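Local atomic coordinates of extracellular solute-binding protein (PDB entry 4P98), a protein that probably binds a small solute outside the cell membrane and delivers it to an ABC transporter, as a lipoprotein of the BMP (PnrA-like) family. Residues D31-F34 with N35-A39; P250-Q253 with S254-E257; E65-I68 with R69-A73; V86-P89 with I90-V93. All coordinates share one frame; numbering follows the deposited sequence.

Contact 1 of 4, residues D31-F34 with N35-A39; sequences DGAF and NAWAA
The W37 indole lies over the turn that leads into its helix. One face carries A33 O, 3.1 Å above the ring plane and displaced toward the rim. On that same face F34 CA makes a CH-pi contact, 3.9 Å from the centroid of the six-membered ring. At the indole edge, in plane, a water accepts from W37 NE1 and gives a weak bond to G32 O. The D31 carboxylate, turned 42° from the N35 amide, is gripped by four N-H groups. D31 OD2 takes N35 N on its syn lone pair at 3.0 Å, while N35 ND2 arrives from above the carboxylate plane. D31 OD1 takes A36 N at 3.0 Å and A33 N at 2.8 Å, from opposite faces. The A33 bond closes an Asx turn. D31 CG sits between the backbone N and carbonyl carbon (chi1 67°), which turns the carboxylate toward the N-H groups that follow. With an alanine here, N35 ND2 and the backbone N-H groups of A33, N35 and A36 would probably lose their acceptor, undoing the Asx turn. D31 O bonds to S229 OG, and G32 backbone to A230 backbone. F34 stacks on H82 of strand 78-82, fixing this start of helix 34-45 against the six-stranded parallel sheet.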
ATOM      1  N   ASP A  31       4.536   8.462  -7.201  1.00 20.52           N
ATOM      2  CA  ASP A  31       3.767   8.809  -5.983  1.00 18.75           C
ATOM      3  C   ASP A  31       4.427   8.370  -4.663  1.00 17.78           C
ATOM      4  O   ASP A  31       3.986   8.768  -3.579  1.00 16.23           O
ATOM      5  CB  ASP A  31       2.310   8.309  -6.063  1.00 17.40           C
ATOM      6  CG  ASP A  31       2.165   6.758  -6.062  1.00 16.87           C
ATOM      7  OD1 ASP A  31       3.149   6.012  -5.930  1.00 14.31           O
ATOM      8  OD2 ASP A  31       1.017   6.288  -6.186  1.00 14.94           O
ATOM      9  N   GLY A  32       5.485   7.562  -4.757  1.00 17.36           N
ATOM     10  CA  GLY A  32       6.145   6.998  -3.574  1.00 18.21           C
ATOM     11  C   GLY A  32       5.215   6.167  -2.699  1.00 16.98           C
ATOM     12  O   GLY A  32       5.450   6.023  -1.498  1.00 15.43           O
ATOM     13  N   ALA A  33       4.147   5.642  -3.299  1.00 16.16           N
ATOM     14  CA  ALA A  33       3.122   4.922  -2.556  1.00 16.16           C
ATOM     15  C   ALA A  33       2.490   3.862  -3.472  1.00 14.47           C
ATOM     16  O   ALA A  33       3.229   3.130  -4.141  1.00 15.78           O
ATOM     17  CB  ALA A  33       2.104   5.894  -1.984  1.00 17.30           C
ATOM     18  N   PHE A  34       1.160   3.775  -3.522  1.00 15.09           N
ATOM     19  CA  PHE A  34       0.464   2.665  -4.205  1.00 14.96           C
ATOM     20  C   PHE A  34       1.028   2.335  -5.584  1.00 15.46           C
ATOM     21  O   PHE A  34       1.342   1.179  -5.859  1.00 14.53           O
ATOM     22  CB  PHE A  34      -1.044   2.948  -4.317  1.00 14.92           C
ATOM     23  CG  PHE A  34      -1.833   1.832  -4.956  1.00 14.98           C
ATOM     24  CD1 PHE A  34      -2.120   0.667  -4.244  1.00 15.46           C
ATOM     25  CD2 PHE A  34      -2.324   1.956  -6.253  1.00 14.86           C
ATOM     26  CE1 PHE A  34      -2.859  -0.344  -4.820  1.00 14.67           C
ATOM     27  CE2 PHE A  34      -3.061   0.945  -6.835  1.00 14.82           C
ATOM     28  CZ  PHE A  34      -3.316  -0.215  -6.117  1.00 15.48           C
ATOM     29  N   ASN A  35       1.168   3.329  -6.460  1.00 15.72           N
ATOM     30  CA  ASN A  35       1.610   3.031  -7.815  1.00 14.89           C
ATOM     31  C   ASN A  35       3.087   2.712  -7.883  1.00 14.06           C
ATOM     32  O   ASN A  35       3.488   1.841  -8.659  1.00 13.92           O
ATOM     33  CB  ASN A  35       1.233   4.127  -8.797  1.00 15.64           C
ATOM     34  CG  ASN A  35      -0.264   4.253  -8.950  1.00 16.05           C
ATOM     35  OD1 ASN A  35      -0.893   3.520  -9.706  1.00 16.99           O
ATOM     36  ND2 ASN A  35      -0.843   5.174  -8.216  1.00 16.45           N
ATOM     37  N   ALA A  36       3.878   3.379  -7.045  1.00 13.70           N
ATOM     38  CA  ALA A  36       5.305   3.082  -6.952  1.00 15.08           C
ATOM     39  C   ALA A  36       5.533   1.639  -6.511  1.00 14.83           C
ATOM     40  O   ALA A  36       6.495   1.004  -6.939  1.00 15.01           O
ATOM     41  CB  ALA A  36       5.989   4.028  -5.987  1.00 15.61           C
ATOM     42  N   TRP A  37       4.647   1.122  -5.668  1.00 14.41           N
ATOM     43  CA  TRP A  37       4.790  -0.264  -5.180  1.00 14.33           C
ATOM     44  C   TRP A  37       4.728  -1.282  -6.323  1.00 14.36           C
ATOM     45  O   TRP A  37       5.481  -2.259  -6.329  1.00 15.47           O
ATOM     46  CB  TRP A  37       3.758  -0.589  -4.106  1.00 14.85           C
ATOM     47  CG  TRP A  37       3.821   0.311  -2.884  1.00 12.94           C
ATOM     48  CD1 TRP A  37       4.906   1.019  -2.432  1.00 13.60           C
ATOM     49  CD2 TRP A  37       2.753   0.603  -1.980  1.00 13.83           C
ATOM     50  NE1 TRP A  37       4.576   1.725  -1.300  1.00 13.86           N
ATOM     51  CE2 TRP A  37       3.264   1.479  -0.996  1.00 14.26           C
ATOM     52  CE3 TRP A  37       1.416   0.197  -1.893  1.00 15.42           C
ATOM     53  CZ2 TRP A  37       2.486   1.959   0.051  1.00 14.10           C
ATOM     54  CZ3 TRP A  37       0.641   0.682  -0.841  1.00 16.55           C
ATOM     55  CH2 TRP A  37       1.179   1.561   0.104  1.00 15.34           C
ATOM     56  N   ALA A  38       3.845  -1.059  -7.287  1.00 13.73           N
ATOM     57  CA  ALA A  38       3.779  -1.916  -8.473  1.00 13.98           C
ATOM     58  C   ALA A  38       4.994  -1.743  -9.365  1.00 15.40           C
ATOM     59  O   ALA A  38       5.541  -2.725  -9.872  1.00 14.67           O
ATOM     60  CB  ALA A  38       2.511  -1.657  -9.254  1.00 13.81           C
ATOM     61  N   ALA A  39       5.411  -0.498  -9.566  1.00 15.69           N
ATOM     62  CA  ALA A  39       6.604  -0.218 -10.366  1.00 16.51           C
ATOM     63  C   ALA A  39       7.864  -0.867  -9.775  1.00 15.52           C
ATOM     64  O   ALA A  39       8.692  -1.401 -10.513  1.00 16.20           O
ATOM     65  CB  ALA A  39       6.806   1.286 -10.522  1.00 17.18           C
TER
HETATM   66  O   HOH W   1       6.714   3.401   0.175  1.00 26.12           O

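Contact 2 of 4, residues P250-Q253 with S254-E257; sequences PTYQ and SYLE
T251 sets its CG2 methyl anti to the backbone N (chi1 -62°, measured to OG1), and Y255 sets CG anti to its carbonyl carbon (chi1 -66°). These torsions send the two side chains the same way, side by side. This is an i to i+4 pairing within alpha-helix 249-261, on a parallel sheet of the periplasmic-binding-protein type. The T251 methyl meets the phenol end of Y255, with T251 CG2 3.5 Å from Y255 CZ. T251 O lies over one face of the Y255 ring, 3.4 Å above the plane and offset toward the rim. The same carbonyl accepts Y255 N at 3.0 Å. It is therefore held beneath the ring and in the helix ladder at once. S254, L256 and E257 add the neighbouring backbone bonds, to P250, Y252 and Q253.

Y252 crosses Y255 at a slant. Its ring packs on A38, A41 and L45 of helix 34-45, where L256 also rests on L45. Y255 turns to W121 and D119 of strand 118-123, and its hydroxyl bonds to S103 OG. T251 touches D269 and L271 of strand 268-271. The polar ends of Q253 and S254 reach D48 and Q258. Between the two tyrosines the meeting is carbon to carbon, with Y252 CD1 3.9 Å from Y255 CE2.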
ATOM      1  N   PRO A 250       6.052 -11.224  -4.868  1.00 12.09           N
ATOM      2  CA  PRO A 250       5.669 -12.662  -4.867  1.00 12.16           C
ATOM      3  C   PRO A 250       4.485 -12.976  -5.792  1.00 12.68           C
ATOM      4  O   PRO A 250       4.490 -14.003  -6.498  1.00 12.24           O
ATOM      5  CB  PRO A 250       5.301 -12.926  -3.410  1.00 12.61           C
ATOM      6  CG  PRO A 250       6.167 -11.970  -2.641  1.00 13.11           C
ATOM      7  CD  PRO A 250       6.228 -10.713  -3.496  1.00 12.01           C
ATOM      8  N   THR A 251       3.494 -12.089  -5.814  1.00 12.21           N
ATOM      9  CA  THR A 251       2.352 -12.250  -6.705  1.00 12.00           C
ATOM     10  C   THR A 251       2.793 -12.241  -8.176  1.00 11.58           C
ATOM     11  O   THR A 251       2.413 -13.117  -8.950  1.00 10.92           O
ATOM     12  CB  THR A 251       1.286 -11.168  -6.445  1.00 11.84           C
ATOM     13  OG1 THR A 251       0.799 -11.294  -5.104  1.00 13.21           O
ATOM     14  CG2 THR A 251       0.122 -11.288  -7.428  1.00 12.24           C
ATOM     15  N   TYR A 252       3.604 -11.260  -8.557  1.00 11.44           N
ATOM     16  CA  TYR A 252       4.112 -11.178  -9.924  1.00 11.62           C
ATOM     17  C   TYR A 252       4.978 -12.374 -10.316  1.00 11.58           C
ATOM     18  O   TYR A 252       4.911 -12.858 -11.452  1.00 11.82           O
ATOM     19  CB  TYR A 252       4.926  -9.894 -10.114  1.00 11.80           C
ATOM     20  CG  TYR A 252       4.120  -8.590 -10.170  1.00 12.14           C
ATOM     21  CD1 TYR A 252       2.734  -8.565 -10.031  1.00 13.28           C
ATOM     22  CD2 TYR A 252       4.774  -7.374 -10.331  1.00 13.18           C
ATOM     23  CE1 TYR A 252       2.031  -7.361 -10.061  1.00 13.15           C
ATOM     24  CE2 TYR A 252       4.083  -6.174 -10.368  1.00 13.30           C
ATOM     25  CZ  TYR A 252       2.708  -6.172 -10.235  1.00 13.44           C
ATOM     26  OH  TYR A 252       2.021  -4.964 -10.270  1.00 13.85           O
ATOM     27  N   GLN A 253       5.822 -12.822  -9.391  1.00 12.61           N
ATOM     28  CA  GLN A 253       6.641 -14.022  -9.631  1.00 13.77           C
ATOM     29  C   GLN A 253       5.766 -15.241  -9.885  1.00 12.96           C
ATOM     30  O   GLN A 253       6.020 -16.033 -10.799  1.00 14.02           O
ATOM     31  CB  GLN A 253       7.586 -14.258  -8.455  1.00 14.87           C
ATOM     32  CG  GLN A 253       8.715 -13.245  -8.430  1.00 15.53           C
ATOM     33  CD  GLN A 253       9.532 -13.308  -7.163  1.00 16.79           C
ATOM     34  OE1 GLN A 253       9.009 -13.594  -6.084  1.00 15.32           O
ATOM     35  NE2 GLN A 253      10.817 -13.015  -7.279  1.00 18.33           N
ATOM     36  N   SER A 254       4.701 -15.352  -9.110  1.00 13.05           N
ATOM     37  CA  SER A 254       3.737 -16.443  -9.272  1.00 13.33           C
ATOM     38  C   SER A 254       3.067 -16.382 -10.650  1.00 13.89           C
ATOM     39  O   SER A 254       2.864 -17.421 -11.298  1.00 14.80           O
ATOM     40  CB  SER A 254       2.692 -16.417  -8.155  1.00 13.21           C
ATOM     41  OG  SER A 254       1.752 -17.478  -8.323  1.00 14.80           O
ATOM     42  N   TYR A 255       2.732 -15.178 -11.107  1.00 11.97           N
ATOM     43  CA  TYR A 255       2.214 -15.013 -12.471  1.00 12.28           C
ATOM     44  C   TYR A 255       3.152 -15.574 -13.548  1.00 12.32           C
ATOM     45  O   TYR A 255       2.709 -16.240 -14.486  1.00 13.40           O
ATOM     46  CB  TYR A 255       1.953 -13.529 -12.783  1.00 12.33           C
ATOM     47  CG  TYR A 255       0.846 -12.849 -11.998  1.00 11.59           C
ATOM     48  CD1 TYR A 255      -0.160 -13.567 -11.363  1.00 11.00           C
ATOM     49  CD2 TYR A 255       0.793 -11.455 -11.930  1.00 11.37           C
ATOM     50  CE1 TYR A 255      -1.168 -12.922 -10.661  1.00 11.45           C
ATOM     51  CE2 TYR A 255      -0.216 -10.808 -11.239  1.00 11.27           C
ATOM     52  CZ  TYR A 255      -1.202 -11.531 -10.624  1.00 10.79           C
ATOM     53  OH  TYR A 255      -2.200 -10.861  -9.944  1.00 11.24           O
ATOM     54  N   LEU A 256       4.443 -15.289 -13.432  1.00 12.03           N
ATOM     55  CA  LEU A 256       5.413 -15.805 -14.411  1.00 14.67           C
ATOM     56  C   LEU A 256       5.500 -17.327 -14.353  1.00 14.98           C
ATOM     57  O   LEU A 256       5.532 -18.004 -15.387  1.00 15.66           O
ATOM     58  CB  LEU A 256       6.790 -15.197 -14.176  1.00 15.92           C
ATOM     59  CG  LEU A 256       6.959 -13.687 -14.295  1.00 17.75           C
ATOM     60  CD1 LEU A 256       8.437 -13.343 -14.392  1.00 20.35           C
ATOM     61  CD2 LEU A 256       6.200 -13.088 -15.467  1.00 19.21           C
ATOM     62  N   GLU A 257       5.518 -17.876 -13.143  1.00 15.84           N
ATOM     63  CA  GLU A 257       5.537 -19.335 -12.983  1.00 17.58           C
ATOM     64  C   GLU A 257       4.294 -20.008 -13.557  1.00 16.71           C
ATOM     65  O   GLU A 257       4.381 -21.061 -14.200  1.00 19.79           O
ATOM     66  CB  GLU A 257       5.728 -19.712 -11.517  1.00 18.81           C
ATOM     67  CG  GLU A 257       7.175 -19.583 -11.069  1.00 23.28           C
ATOM     68  CD  GLU A 257       8.054 -20.621 -11.754  1.00 29.73           C
ATOM     69  OE1 GLU A 257       7.927 -21.826 -11.428  1.00 36.13           O
ATOM     70  OE2 GLU A 257       8.833 -20.243 -12.645  1.00 32.12           O
TER

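Contact 3 of 4, residues E65-I68 with R69-A73; sequences EPVI and RQFAA
E65 and R69 run side by side, one helical turn apart, and join in a salt bridge. R69 NH2 gives a nearly straight bond to E65 OE2 at 2.8 Å, with an N-H...O angle of 165°. The oxygen lies at the edge of the guanidinium, in its plane, and is met on the anti side of the carboxylate. The two flat groups are turned 63° apart, and one oxygen and one nitrogen carry the bridge. E65 stays extended. R69 starts with CG anti to the backbone N (chi1 -179°) and bends at chi3, which swings the guanidinium back to the carboxylate. R69 N also bonds to E65 O at 2.9 Å.

Further round the helix, V67 lies alongside F71, with V67 CG1 3.7 Å from F71 CE2. A water gives a hydrogen bond to V67 O at 3.0 Å and another to Q70 OE1. It sits over one face of the F71 ring, 3.3 Å above the plane.

The outer shell fixes these groups. E96 forms a second salt bridge to R69 NH2. F71 meets F76 edge to face, and V67 and F71 both pack on I24 of strand 22-25. I68 faces helix 84-94. A leucine in place of R69 would probably leave both E65 and E96 without their positive mate. One arginine nitrogen thus serves two acids, so its charge is likely to offset theirs and tie helix 61-73 to the residues following helix 84-94.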
ATOM      1  N   GLU A  65      -8.772   1.056 -21.501  1.00 18.40           N
ATOM      2  CA  GLU A  65      -9.175  -0.091 -22.306  1.00 20.82           C
ATOM      3  C   GLU A  65      -8.402  -0.208 -23.640  1.00 21.83           C
ATOM      4  O   GLU A  65      -7.888  -1.270 -23.952  1.00 19.81           O
ATOM      5  CB  GLU A  65     -10.690  -0.118 -22.507  1.00 22.15           C
ATOM      6  CG  GLU A  65     -11.174  -1.206 -23.446  1.00 26.97           C
ATOM      7  CD  GLU A  65     -12.687  -1.315 -23.504  1.00 28.32           C
ATOM      8  OE1 GLU A  65     -13.337  -0.962 -22.507  1.00 31.60           O
ATOM      9  OE2 GLU A  65     -13.220  -1.760 -24.545  1.00 30.96           O
ATOM     10  N   PRO A  66      -8.288   0.880 -24.409  1.00 23.64           N
ATOM     11  CA  PRO A  66      -7.491   0.748 -25.644  1.00 22.42           C
ATOM     12  C   PRO A  66      -5.995   0.449 -25.424  1.00 20.52           C
ATOM     13  O   PRO A  66      -5.388  -0.239 -26.240  1.00 24.52           O
ATOM     14  CB  PRO A  66      -7.674   2.096 -26.360  1.00 24.51           C
ATOM     15  CG  PRO A  66      -8.608   2.911 -25.544  1.00 26.44           C
ATOM     16  CD  PRO A  66      -9.007   2.160 -24.309  1.00 25.32           C
ATOM     17  N   VAL A  67      -5.409   0.947 -24.335  1.00 21.87           N
ATOM     18  CA  VAL A  67      -4.002   0.691 -24.029  1.00 20.84           C
ATOM     19  C   VAL A  67      -3.820  -0.790 -23.696  1.00 21.19           C
ATOM     20  O   VAL A  67      -2.893  -1.441 -24.185  1.00 17.78           O
ATOM     21  CB  VAL A  67      -3.513   1.560 -22.847  1.00 22.84           C
ATOM     22  CG1 VAL A  67      -2.121   1.145 -22.391  1.00 23.36           C
ATOM     23  CG2 VAL A  67      -3.520   3.033 -23.222  1.00 25.71           C
ATOM     24  N   ILE A  68      -4.712  -1.316 -22.860  1.00 19.85           N
ATOM     25  CA  ILE A  68      -4.707  -2.738 -22.519  1.00 17.49           C
ATOM     26  C   ILE A  68      -4.864  -3.580 -23.798  1.00 17.61           C
ATOM     27  O   ILE A  68      -4.110  -4.525 -24.033  1.00 18.90           O
ATOM     28  CB  ILE A  68      -5.823  -3.057 -21.485  1.00 16.14           C
ATOM     29  CG1 ILE A  68      -5.498  -2.399 -20.148  1.00 16.12           C
ATOM     30  CG2 ILE A  68      -5.990  -4.561 -21.308  1.00 15.30           C
ATOM     31  CD1 ILE A  68      -6.694  -2.252 -19.233  1.00 16.57           C
ATOM     32  N   ARG A  69      -5.828  -3.220 -24.641  1.00 18.96           N
ATOM     33  CA  ARG A  69      -6.068  -3.947 -25.886  1.00 19.77           C
ATOM     34  C   ARG A  69      -4.815  -3.969 -26.765  1.00 18.95           C
ATOM     35  O   ARG A  69      -4.470  -5.003 -27.336  1.00 17.75           O
ATOM     36  CB  ARG A  69      -7.242  -3.336 -26.661  1.00 21.56           C
ATOM     37  CG  ARG A  69      -7.565  -4.076 -27.956  1.00 23.61           C
ATOM     38  CD  ARG A  69      -8.838  -3.583 -28.631  1.00 23.48           C
ATOM     39  NE  ARG A  69     -10.005  -3.835 -27.795  1.00 22.23           N
ATOM     40  CZ  ARG A  69     -10.660  -2.921 -27.091  1.00 23.17           C
ATOM     41  NH1 ARG A  69     -10.309  -1.634 -27.129  1.00 24.40           N
ATOM     42  NH2 ARG A  69     -11.696  -3.299 -26.351  1.00 21.59           N
ATOM     43  N   GLN A  70      -4.147  -2.826 -26.856  1.00 19.06           N
ATOM     44  CA  GLN A  70      -2.958  -2.681 -27.691  1.00 22.41           C
ATOM     45  C   GLN A  70      -1.819  -3.584 -27.224  1.00 22.26           C
ATOM     46  O   GLN A  70      -1.140  -4.194 -28.042  1.00 22.64           O
ATOM     47  CB  GLN A  70      -2.511  -1.209 -27.711  1.00 27.39           C
ATOM     48  CG  GLN A  70      -1.215  -0.954 -28.448  1.00 34.65           C
ATOM     49  CD  GLN A  70      -0.875   0.523 -28.543  1.00 46.05           C
ATOM     50  OE1 GLN A  70      -1.319   1.344 -27.725  1.00 53.17           O
ATOM     51  NE2 GLN A  70      -0.083   0.870 -29.543  1.00 47.97           N
ATOM     52  N   PHE A  71      -1.606  -3.690 -25.914  1.00 21.06           N
ATOM     53  CA  PHE A  71      -0.586  -4.603 -25.406  1.00 20.88           C
ATOM     54  C   PHE A  71      -0.929  -6.057 -25.717  1.00 20.67           C
ATOM     55  O   PHE A  71      -0.061  -6.834 -26.118  1.00 21.67           O
ATOM     56  CB  PHE A  71      -0.369  -4.428 -23.897  1.00 19.93           C
ATOM     57  CG  PHE A  71       0.486  -3.245 -23.539  1.00 21.53           C
ATOM     58  CD1 PHE A  71       1.791  -3.145 -24.015  1.00 23.65           C
ATOM     59  CD2 PHE A  71       0.008  -2.248 -22.709  1.00 20.38           C
ATOM     60  CE1 PHE A  71       2.597  -2.070 -23.665  1.00 23.67           C
ATOM     61  CE2 PHE A  71       0.802  -1.166 -22.365  1.00 21.93           C
ATOM     62  CZ  PHE A  71       2.097  -1.071 -22.848  1.00 22.71           C
ATOM     63  N   ALA A  72      -2.191  -6.432 -25.525  1.00 19.07           N
ATOM     64  CA  ALA A  72      -2.623  -7.793 -25.838  1.00 19.66           C
ATOM     65  C   ALA A  72      -2.498  -8.092 -27.329  1.00 19.71           C
ATOM     66  O   ALA A  72      -2.069  -9.178 -27.707  1.00 20.10           O
ATOM     67  CB  ALA A  72      -4.051  -8.017 -25.381  1.00 18.92           C
ATOM     68  N   ALA A  73      -2.883  -7.134 -28.167  1.00 20.63           N
ATOM     69  CA  ALA A  73      -2.833  -7.314 -29.624  1.00 23.18           C
ATOM     70  C   ALA A  73      -1.396  -7.448 -30.123  1.00 24.07           C
ATOM     71  O   ALA A  73      -1.138  -8.157 -31.090  1.00 29.01           O
ATOM     72  CB  ALA A  73      -3.533  -6.154 -30.327  1.00 25.14           C
TER
HETATM   73  O   HOH W   2      -0.490  -0.105 -25.352  1.00 35.53           O

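Contact 4 of 4, residues V86-P89 with I90-V93; sequences VSEP and ILRV
V86 and I90 form part of the packed side of helix 84-94, V86 CG1 standing 4.3 Å from I90 CG1. The closer contacts are between side-chain carbons and the carbonyls one turn back. L91 CG comes to 3.3 Å from S87 O, and V93 CG2 to 3.4 Å from P89 O. L91 has CG anti to its own carbonyl carbon (chi1 -60°), which lays the branch alongside S87 O. Four backbone bonds run beneath, from I90, L91, R92 and V93 to V86, S87, E88 and P89. The I90 N bond to V86 O is 3.2 Å long and nearly straight at 167°. The N of P89 has no hydrogen to give to the turn before, and the helix is kinked there. S87 OG bonds to I84 O.

On the wetter side the stem of R92 is still close, with R92 CG 3.2 Å from E88 O. Only the charged ends are loose. E88 and R92 are oppositely charged, yet E88 OE2 and R92 NH1 stay 4.9 Å apart. A water spans them. It donates to E88 OE2 at 2.8 Å and accepts from R92 NH1, lying at the guanidinium edge and in its plane. The carboxylate and guanidinium are 62° from parallel. E88 OE1 has a salt bridge to R113, so the acid holds one arginine directly and the other through water.

I90 rests on F102 and A104 of strand 101-105, and L91 on L110 and P115. This is the helix of a beta-alpha-beta crossover, from strand 78-82 to strand 101-105, as in the Rossmann-like lobes of periplasmic binding proteins.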
ATOM      1  N   VAL A  86      -8.785   0.311 -12.795  1.00 17.32           N
ATOM      2  CA  VAL A  86      -8.362  -0.338 -14.035  1.00 16.37           C
ATOM      3  C   VAL A  86      -8.949  -1.752 -14.149  1.00 14.73           C
ATOM      4  O   VAL A  86      -8.824  -2.398 -15.189  1.00 13.63           O
ATOM      5  CB  VAL A  86      -6.814  -0.384 -14.107  1.00 18.61           C
ATOM      6  CG1 VAL A  86      -6.325  -0.766 -15.495  1.00 20.05           C
ATOM      7  CG2 VAL A  86      -6.235   0.970 -13.715  1.00 21.95           C
ATOM      8  N   SER A  87      -9.629  -2.228 -13.109  1.00 15.50           N
ATOM      9  CA  SER A  87     -10.059  -3.642 -13.076  1.00 14.57           C
ATOM     10  C   SER A  87     -11.098  -3.963 -14.141  1.00 15.89           C
ATOM     11  O   SER A  87     -11.005  -4.978 -14.821  1.00 13.78           O
ATOM     12  CB  SER A  87     -10.563  -4.051 -11.691  1.00 15.10           C
ATOM     13  OG  SER A  87     -11.686  -3.306 -11.289  1.00 15.02           O
ATOM     14  N   GLU A  88     -12.087  -3.096 -14.299  1.00 16.99           N
ATOM     15  CA  GLU A  88     -13.137  -3.379 -15.261  1.00 19.19           C
ATOM     16  C   GLU A  88     -12.605  -3.439 -16.708  1.00 15.73           C
ATOM     17  O   GLU A  88     -12.917  -4.378 -17.435  1.00 15.91           O
ATOM     18  CB  GLU A  88     -14.314  -2.402 -15.085  1.00 23.94           C
ATOM     19  CG  GLU A  88     -15.611  -2.885 -15.694  1.00 30.68           C
ATOM     20  CD  GLU A  88     -15.950  -4.314 -15.311  1.00 37.25           C
ATOM     21  OE1 GLU A  88     -15.994  -4.614 -14.091  1.00 41.58           O
ATOM     22  OE2 GLU A  88     -16.151  -5.134 -16.240  1.00 44.11           O
ATOM     23  N   PRO A  89     -11.772  -2.472 -17.123  1.00 16.11           N
ATOM     24  CA  PRO A  89     -11.147  -2.576 -18.453  1.00 16.39           C
ATOM     25  C   PRO A  89     -10.349  -3.863 -18.641  1.00 15.29           C
ATOM     26  O   PRO A  89     -10.439  -4.497 -19.699  1.00 16.19           O
ATOM     27  CB  PRO A  89     -10.214  -1.372 -18.509  1.00 18.08           C
ATOM     28  CG  PRO A  89     -10.734  -0.415 -17.512  1.00 18.71           C
ATOM     29  CD  PRO A  89     -11.590  -1.135 -16.527  1.00 17.12           C
ATOM     30  N   ILE A  90      -9.578  -4.257 -17.627  1.00 13.29           N
ATOM     31  CA  ILE A  90      -8.870  -5.529 -17.698  1.00 13.00           C
ATOM     32  C   ILE A  90      -9.844  -6.674 -17.957  1.00 12.18           C
ATOM     33  O   ILE A  90      -9.624  -7.475 -18.856  1.00 13.24           O
ATOM     34  CB  ILE A  90      -8.064  -5.844 -16.425  1.00 12.71           C
ATOM     35  CG1 ILE A  90      -6.852  -4.925 -16.306  1.00 13.04           C
ATOM     36  CG2 ILE A  90      -7.633  -7.316 -16.416  1.00 12.94           C
ATOM     37  CD1 ILE A  90      -5.710  -5.285 -17.237  1.00 13.59           C
ATOM     38  N   LEU A  91     -10.927  -6.744 -17.191  1.00 11.54           N
ATOM     39  CA  LEU A  91     -11.849  -7.873 -17.328  1.00 14.04           C
ATOM     40  C   LEU A  91     -12.525  -7.913 -18.700  1.00 14.97           C
ATOM     41  O   LEU A  91     -12.755  -8.983 -19.237  1.00 15.33           O
ATOM     42  CB  LEU A  91     -12.909  -7.861 -16.230  1.00 15.26           C
ATOM     43  CG  LEU A  91     -12.375  -7.952 -14.800  1.00 16.26           C
ATOM     44  CD1 LEU A  91     -13.511  -7.739 -13.830  1.00 18.79           C
ATOM     45  CD2 LEU A  91     -11.734  -9.301 -14.559  1.00 18.21           C
ATOM     46  N   ARG A  92     -12.829  -6.746 -19.264  1.00 16.25           N
ATOM     47  CA  ARG A  92     -13.481  -6.672 -20.573  1.00 16.77           C
ATOM     48  C   ARG A  92     -12.564  -7.130 -21.706  1.00 16.02           C
ATOM     49  O   ARG A  92     -12.967  -7.929 -22.560  1.00 16.50           O
ATOM     50  CB  ARG A  92     -13.972  -5.246 -20.845  1.00 17.96           C
ATOM     51  CG  ARG A  92     -15.015  -4.729 -19.861  1.00 19.23           C
ATOM     52  CD  ARG A  92     -15.536  -3.387 -20.335  1.00 20.52           C
ATOM     53  NE  ARG A  92     -16.293  -3.604 -21.556  1.00 20.30           N
ATOM     54  CZ  ARG A  92     -17.572  -3.949 -21.594  1.00 20.25           C
ATOM     55  NH1 ARG A  92     -18.277  -4.066 -20.472  1.00 20.81           N
ATOM     56  NH2 ARG A  92     -18.156  -4.161 -22.763  1.00 21.20           N
ATOM     57  N   VAL A  93     -11.328  -6.639 -21.700  1.00 14.44           N
ATOM     58  CA  VAL A  93     -10.377  -6.961 -22.755  1.00 15.26           C
ATOM     59  C   VAL A  93      -9.943  -8.422 -22.653  1.00 15.23           C
ATOM     60  O   VAL A  93      -9.753  -9.075 -23.672  1.00 16.32           O
ATOM     61  CB  VAL A  93      -9.177  -5.993 -22.764  1.00 16.31           C
ATOM     62  CG1 VAL A  93      -8.169  -6.363 -23.843  1.00 17.91           C
ATOM     63  CG2 VAL A  93      -9.672  -4.573 -23.002  1.00 17.93           C
TER
HETATM   64  O   HOH W   3     -17.822  -3.518 -17.721  1.00 37.65           O

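All four contacts lie in the lobe built on the six-stranded sheet. Contacts 3 and 4 hold neighbouring helices, with I68 CD1 3.7 Å from P89 CB. Contact 1 touches contact 2, A38 CB lying 3.5 Å from Y252 OH. Contact 4 is the most buried; the other three are partly buried. The centre of contact 1 is nearest the chain centre, about 8 Å away, and that of contact 3 the farthest, about 26 Å. Chemistry follows place. Contact 1 pairs an acid with backbone N-H groups and a side-chain amide where a helix begins. Contact 2 is mainly aromatic and apolar. Contact 3 has a direct charge pair, whereas in contact 4 water lies between the charges.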